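Local coordinates for protein taurocyamine kinase (Schistosoma mansoni, PDB 4WOD) that reversibly transfers phosphate between ATP and guanidino substrates such as taurocyamine, a phosphagen kinase built as a tandem duplication and bound here to arginine, at residues R126-F131 / E146-T151; P291-I296 / I302-T307; L443-D446 / K451-A454. The protein carries 4 engineered substitutions. All coordinates share one frame; numbering follows the deposited sequence.

Contact 1. Residues R126-F131 / E146-T151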
# COMPACT_ATOMS: atom_id res chain seq x y z
N ARG A 126 7.57 17.73 25.10
CA ARG A 126 7.46 17.41 26.51
C ARG A 126 6.22 18.03 27.13
O ARG A 126 5.77 19.10 26.73
CB ARG A 126 8.69 17.90 27.29
CG ARG A 126 10.01 17.23 26.92
CD ARG A 126 10.04 15.77 27.35
NE ARG A 126 11.38 15.18 27.28
CZ ARG A 126 11.81 14.43 26.26
NH1 ARG A 126 11.00 14.20 25.22
NH2 ARG A 126 13.05 13.93 26.28
N THR A 127 5.69 17.32 28.12
CA THR A 127 4.63 17.80 28.99
C THR A 127 5.24 18.19 30.32
O THR A 127 5.97 17.39 30.91
CB THR A 127 3.58 16.73 29.24
OG1 THR A 127 2.98 16.32 28.00
CG2 THR A 127 2.52 17.24 30.24
N VAL A 128 4.96 19.39 30.78
CA VAL A 128 5.43 19.81 32.11
C VAL A 128 4.42 19.33 33.19
O VAL A 128 3.22 19.61 33.09
CB VAL A 128 5.63 21.35 32.19
CG1 VAL A 128 5.97 21.79 33.61
CG2 VAL A 128 6.72 21.82 31.20
N GLU A 129 4.90 18.59 34.19
CA GLU A 129 4.04 18.14 35.29
C GLU A 129 3.30 19.28 35.97
O GLU A 129 3.86 20.37 36.15
CB GLU A 129 4.86 17.41 36.35
CG GLU A 129 5.30 16.02 35.95
CD GLU A 129 6.10 15.35 37.04
OE1 GLU A 129 6.70 16.07 37.88
OE2 GLU A 129 6.12 14.10 37.06
N GLY A 130 2.07 19.01 36.37
CA GLY A 130 1.29 19.94 37.16
C GLY A 130 0.39 20.84 36.33
O GLY A 130 -0.32 21.67 36.89
N PHE A 131 0.42 20.69 35.00
CA PHE A 131 -0.37 21.58 34.14
C PHE A 131 -1.19 20.76 33.17
O PHE A 131 -0.73 19.73 32.72
CB PHE A 131 0.51 22.54 33.33
CG PHE A 131 1.27 23.53 34.16
CD1 PHE A 131 0.75 24.79 34.41
CD2 PHE A 131 2.51 23.18 34.69
CE1 PHE A 131 1.46 25.71 35.16
CE2 PHE A 131 3.23 24.10 35.46
CZ PHE A 131 2.70 25.37 35.70
N GLU A 146 3.91 29.10 30.44
CA GLU A 146 4.77 29.81 29.49
C GLU A 146 5.94 30.49 30.21
O GLU A 146 7.09 30.35 29.77
CB GLU A 146 3.97 30.86 28.70
CG GLU A 146 4.80 31.61 27.67
CD GLU A 146 4.18 32.93 27.24
OE1 GLU A 146 3.17 33.36 27.84
OE2 GLU A 146 4.69 33.54 26.27
N ASN A 147 5.65 31.18 31.31
CA ASN A 147 6.69 31.86 32.09
C ASN A 147 7.73 30.88 32.61
O ASN A 147 8.94 31.12 32.52
CB ASN A 147 6.10 32.64 33.27
CG ASN A 147 5.26 33.85 32.84
OD1 ASN A 147 5.40 34.37 31.74
ND2 ASN A 147 4.37 34.28 33.72
N LYS A 148 7.25 29.78 33.19
CA LYS A 148 8.10 28.71 33.69
C LYS A 148 9.02 28.22 32.57
O LYS A 148 10.24 28.06 32.76
CB LYS A 148 7.24 27.57 34.22
CG LYS A 148 7.96 26.55 35.10
CD LYS A 148 7.02 25.36 35.38
CE LYS A 148 7.36 24.68 36.69
NZ LYS A 148 6.83 25.45 37.86
N ILE A 149 8.45 28.01 31.39
CA ILE A 149 9.24 27.50 30.27
C ILE A 149 10.21 28.55 29.69
O ILE A 149 11.38 28.22 29.42
CB ILE A 149 8.32 26.96 29.15
CG1 ILE A 149 7.58 25.72 29.66
CG2 ILE A 149 9.15 26.57 27.94
CD1 ILE A 149 6.43 25.23 28.77
N SER A 150 9.75 29.79 29.49
CA SER A 150 10.66 30.79 28.92
C SER A 150 11.82 31.07 29.88
O SER A 150 12.92 31.39 29.44
CB SER A 150 9.94 32.10 28.59
OG SER A 150 9.38 32.67 29.76
N THR A 151 11.56 30.93 31.17
CA THR A 151 12.62 31.14 32.16
C THR A 151 13.70 30.06 32.04
O THR A 151 14.90 30.36 32.09
CB THR A 151 12.07 31.16 33.59
OG1 THR A 151 11.18 32.26 33.76
CG2 THR A 151 13.21 31.28 34.60

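Contact 2. Residues P291-I296 / I302-T307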
# COMPACT_ATOMS: atom_id res chain seq x y z
N PRO A 291 5.49 1.07 -7.16
CA PRO A 291 4.10 0.79 -6.75
C PRO A 291 3.96 0.56 -5.25
O PRO A 291 2.96 0.98 -4.65
CB PRO A 291 3.76 -0.47 -7.54
CG PRO A 291 4.59 -0.35 -8.77
CD PRO A 291 5.91 0.23 -8.29
N ASN A 292 4.96 -0.09 -4.65
CA ASN A 292 4.95 -0.35 -3.22
C ASN A 292 5.92 0.55 -2.42
O ASN A 292 6.46 0.12 -1.40
CB ASN A 292 5.28 -1.82 -2.97
CG ASN A 292 6.61 -2.23 -3.58
OD1 ASN A 292 7.07 -1.61 -4.53
ND2 ASN A 292 7.23 -3.28 -3.02
N PHE A 293 6.12 1.78 -2.90
CA PHE A 293 6.92 2.81 -2.20
C PHE A 293 6.65 2.84 -0.70
O PHE A 293 7.57 2.67 0.10
CB PHE A 293 6.63 4.19 -2.82
CG PHE A 293 7.21 5.37 -2.05
CD1 PHE A 293 8.57 5.47 -1.81
CD2 PHE A 293 6.38 6.41 -1.61
CE1 PHE A 293 9.10 6.57 -1.12
CE2 PHE A 293 6.90 7.51 -0.94
CZ PHE A 293 8.26 7.59 -0.69
N LYS A 294 5.40 3.04 -0.31
CA LYS A 294 5.03 3.04 1.12
C LYS A 294 5.49 1.78 1.86
O LYS A 294 6.06 1.86 2.96
CB LYS A 294 3.52 3.21 1.28
CG LYS A 294 2.98 4.53 0.73
CD LYS A 294 3.47 5.71 1.55
CE LYS A 294 2.96 7.05 1.01
NZ LYS A 294 1.48 7.22 1.12
N GLU A 295 5.26 0.61 1.26
CA GLU A 295 5.60 -0.64 1.92
C GLU A 295 7.11 -0.75 2.05
O GLU A 295 7.62 -1.21 3.07
CB GLU A 295 5.03 -1.84 1.17
CG GLU A 295 3.48 -1.95 1.21
CD GLU A 295 2.76 -0.85 0.41
OE1 GLU A 295 3.40 -0.19 -0.45
OE2 GLU A 295 1.54 -0.63 0.64
N ILE A 296 7.82 -0.31 1.00
CA ILE A 296 9.28 -0.33 1.00
C ILE A 296 9.82 0.50 2.17
O ILE A 296 10.68 0.03 2.93
CB ILE A 296 9.86 0.21 -0.32
CG1 ILE A 296 9.46 -0.71 -1.48
CG2 ILE A 296 11.39 0.31 -0.24
CD1 ILE A 296 10.09 -0.35 -2.80
N ILE A 302 10.70 3.26 8.13
CA ILE A 302 10.56 4.64 7.74
C ILE A 302 9.11 4.97 7.36
O ILE A 302 8.41 4.16 6.74
CB ILE A 302 11.50 4.98 6.55
CG1 ILE A 302 12.97 4.88 6.98
CG2 ILE A 302 11.27 6.41 6.03
CD1 ILE A 302 13.34 5.82 8.12
N GLN A 303 8.67 6.16 7.78
CA GLN A 303 7.38 6.72 7.39
C GLN A 303 7.58 7.91 6.45
O GLN A 303 8.22 8.89 6.82
CB GLN A 303 6.62 7.16 8.65
CG GLN A 303 5.43 8.09 8.38
CD GLN A 303 4.15 7.32 8.10
OE1 GLN A 303 4.19 6.13 7.80
NE2 GLN A 303 3.02 8.00 8.21
N PRO A 304 7.03 7.83 5.22
CA PRO A 304 7.16 8.96 4.29
C PRO A 304 5.97 9.93 4.33
O PRO A 304 4.83 9.54 4.57
CB PRO A 304 7.22 8.26 2.93
CG PRO A 304 6.34 7.05 3.11
CD PRO A 304 6.44 6.65 4.58
N ARG A 305 6.24 11.21 4.13
CA ARG A 305 5.18 12.19 4.00
C ARG A 305 5.48 13.10 2.82
O ARG A 305 6.61 13.57 2.65
CB ARG A 305 5.00 13.01 5.29
CG ARG A 305 4.50 12.21 6.49
CD ARG A 305 4.98 12.82 7.81
NE ARG A 305 4.39 12.18 9.00
CZ ARG A 305 5.12 11.64 9.98
NH1 ARG A 305 6.44 11.62 9.89
NH2 ARG A 305 4.53 11.08 11.03
N GLY A 306 4.45 13.33 2.01
CA GLY A 306 4.57 14.18 0.84
C GLY A 306 4.88 15.60 1.25
O GLY A 306 4.66 16.00 2.39
N THR A 307 5.42 16.37 0.31
CA THR A 307 5.71 17.78 0.55
C THR A 307 5.10 18.62 -0.56
O THR A 307 5.70 19.61 -0.99
CB THR A 307 7.24 18.07 0.64
OG1 THR A 307 7.90 17.62 -0.54
CG2 THR A 307 7.86 17.39 1.86

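Contact 3. Residues L443-D446 / K451-A454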
# COMPACT_ATOMS: atom_id res chain seq x y z
N LEU A 443 11.77 -22.71 -17.29
CA LEU A 443 10.70 -22.41 -16.34
C LEU A 443 9.32 -22.84 -16.86
O LEU A 443 8.50 -23.37 -16.11
CB LEU A 443 10.69 -20.90 -16.03
CG LEU A 443 9.77 -20.38 -14.91
CD1 LEU A 443 10.38 -19.14 -14.24
CD2 LEU A 443 8.35 -20.07 -15.44
N ILE A 444 9.08 -22.54 -18.13
CA ILE A 444 7.82 -22.86 -18.80
C ILE A 444 7.67 -24.38 -18.92
O ILE A 444 6.63 -24.94 -18.58
CB ILE A 444 7.77 -22.20 -20.21
CG1 ILE A 444 7.51 -20.69 -20.07
CG2 ILE A 444 6.74 -22.85 -21.12
CD1 ILE A 444 7.85 -19.89 -21.33
N CYS A 445 8.74 -25.02 -19.38
CA CYS A 445 8.81 -26.47 -19.48
C CYS A 445 8.51 -27.16 -18.16
O CYS A 445 7.74 -28.12 -18.11
CB CYS A 445 10.19 -26.87 -19.99
SG CYS A 445 10.40 -26.60 -21.76
N ASP A 446 9.12 -26.65 -17.09
CA ASP A 446 8.89 -27.14 -15.72
C ASP A 446 7.43 -26.94 -15.29
O ASP A 446 6.76 -27.91 -14.91
CB ASP A 446 9.82 -26.42 -14.75
CG ASP A 446 9.97 -27.14 -13.41
OD1 ASP A 446 9.06 -27.92 -13.02
OD2 ASP A 446 11.00 -26.92 -12.73
N LYS A 451 8.42 -30.07 -22.83
CA LYS A 451 9.81 -30.00 -23.25
C LYS A 451 9.92 -29.37 -24.64
O LYS A 451 8.94 -29.31 -25.38
CB LYS A 451 10.46 -31.39 -23.25
CG LYS A 451 9.52 -32.52 -23.61
CD LYS A 451 9.62 -33.64 -22.59
CE LYS A 451 8.53 -34.69 -22.82
NZ LYS A 451 7.17 -34.13 -22.56
N ASP A 452 11.13 -28.91 -24.96
CA ASP A 452 11.43 -28.33 -26.26
C ASP A 452 11.12 -29.27 -27.42
O ASP A 452 11.64 -30.38 -27.50
CB ASP A 452 12.91 -27.94 -26.34
CG ASP A 452 13.23 -26.75 -25.49
OD1 ASP A 452 14.38 -26.29 -25.58
OD2 ASP A 452 12.32 -26.28 -24.76
N SER A 453 10.29 -28.78 -28.33
CA SER A 453 9.92 -29.53 -29.52
C SER A 453 10.35 -28.80 -30.81
O SER A 453 10.45 -27.56 -30.85
CB SER A 453 8.42 -29.79 -29.53
OG SER A 453 7.96 -30.10 -30.83
N ALA A 454 10.59 -29.58 -31.86
CA ALA A 454 10.96 -29.07 -33.17
C ALA A 454 9.80 -28.37 -33.86
O ALA A 454 10.01 -27.55 -34.77
CB ALA A 454 11.45 -30.20 -34.05

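Contact 1. Residues R126-F131 / E146-T151
Val-128 and Phe-131 pack against Lys-148 and Ile-149 in a purely apolar loop-on-helix contact, where the chain leaving strand 117-126 turns beside helix 139-154, which packs on strands 215-219 and 225-232 of the sheet in the first catalytic domain. A type II turn from Val-128 to Phe-131, with Gly-130 at its third position, brings both loop side chains to the helix. The two branches of Val-128 divide the work. Val-128 CG1, set opposite the backbone N (chi1 174°), lies 4.1 Å from Lys-148 CD, while Val-128 CG2 lies 4.2 Å from Ile-149 CD1. The aliphatic chain of Lys-148 thus crosses Val-128 and also reaches the Phe-131 ring, Lys-148 CD meeting Phe-131 CE2 obliquely at 4.0 Å. That ring has its edge, in plane, toward the carbonyl O of Val-128. Ile-225 of strand 225-232 touches both Val-128 and Ile-149, and Leu-145 of the helix touches both Val-128 and Phe-131. No hydrogen bond or salt bridge joins the segments, so the attraction probably comes from dispersion and from partial burial of methyl and methylene groups: Val-128 and Ile-149 are buried, while Lys-148 lends its methylenes and remains an exposed residue.

Contact 2. Residues P291-I296 / I302-T307
Lys-294 and Pro-304 mark the closest backbone approach, with CA atoms 7.0 Å apart, where the first turn of helix 293-299 lies beside strand 302-306. Asn-292 occupies the N-cap position, and the backbone bond from Ile-296 N to Asn-292 O (2.8 Å) forms the opening turn. The strand is outermost in its antiparallel eight-stranded sheet and pairs with strand 318-323 through backbone bonds of Gln-303 to Ser-322 and of Arg-305 to Asp-320. Pro-304 points at the helix and carries nearly all of the contact from the strand side. Pro-304 CB sits 3.8 Å from Phe-293 CZ, while Pro-304 CG meets Lys-294 CD at 3.5 Å and Lys-294 CE at 4.0 Å. Phe-293 reaches across because its CG stands opposite the backbone N (chi1 170°); proline and phenyl ring slide past one another, the pyrrolidine coming at the ring obliquely. Tyr-319 of the neighbouring strand stacks edge-to-face with the same phenyl ring. Lys-294 crosses the proline with its bent carbon chain. Beyond Pro-304 the strand runs into Arg-305, Gly-306 and Thr-307, predicted to bind ATP. Since no hydrogen bond spans them, the two segments meet through carbon-to-carbon packing, with proline, which has no backbone N-H, presenting hydrocarbon to the phenyl ring and to the lysine methylenes.

Contact 3. Residues L443-D446 / K451-A454
Cys-445 points from helix 437-448 toward the loop segment 451-454, where its sulfur meets Lys-451 and Asp-452. The backbones come close here, with CA atoms of Cys-445 and Lys-451 5.3 Å apart. From CB, which faces the loop, the chain continues to SG, held opposite the carbonyl carbon (chi1 -76°). SG is the atom that makes the contact. Cys-445 SG rests 3.8 Å from Lys-451 CA and 3.6 Å from Asp-452 OD2, thus spanning a backbone carbon and a carboxylate oxygen. No hydrogen bond forms, and both approaches are at van der Waals range. Lys-451 turns its own side chain away and offers its backbone instead, whereas Asp-452 brings the end of its side chain back to the sulfur. OD2 of Asp-452 also lies near OD2 of Asp-441, one helical turn before Cys-445, and the proximity of two carboxylates may raise the proton affinity of one of them. The contact lies at the surface and joins the last turns of helix 437-448 to the start of the connection toward strand 480-489. From the same helix, Leu-443 and Asp-446 touch helix 385-388, where Asp-446 forms a salt bridge with Lys-388, and Ile-444 packs on loop residues Tyr-625, Leu-635 and Leu-691.

How the contacts relate
Contacts 1 and 2 lie in the first repeat, against the same antiparallel sheet: strand 117-126 leads into contact 1, and strand 302-306 of contact 2 is reached from it across strands 277-283 and 318-323. Their centres are 36 Å apart, and their nearest atoms about 16 Å. Contact 2 includes part of the predicted ATP-binding site, and the side chain of Pro-304 is about 13 Å from the bound arginine. In contact 1 the side chain of Ile-149 is about 10 Å from that of Arg-226, a predicted ATP-binding residue. Contact 3 lies in the second repeat, away from the annotated sites, its centre 41 Å from that of contact 2 and 75 Å from that of contact 1.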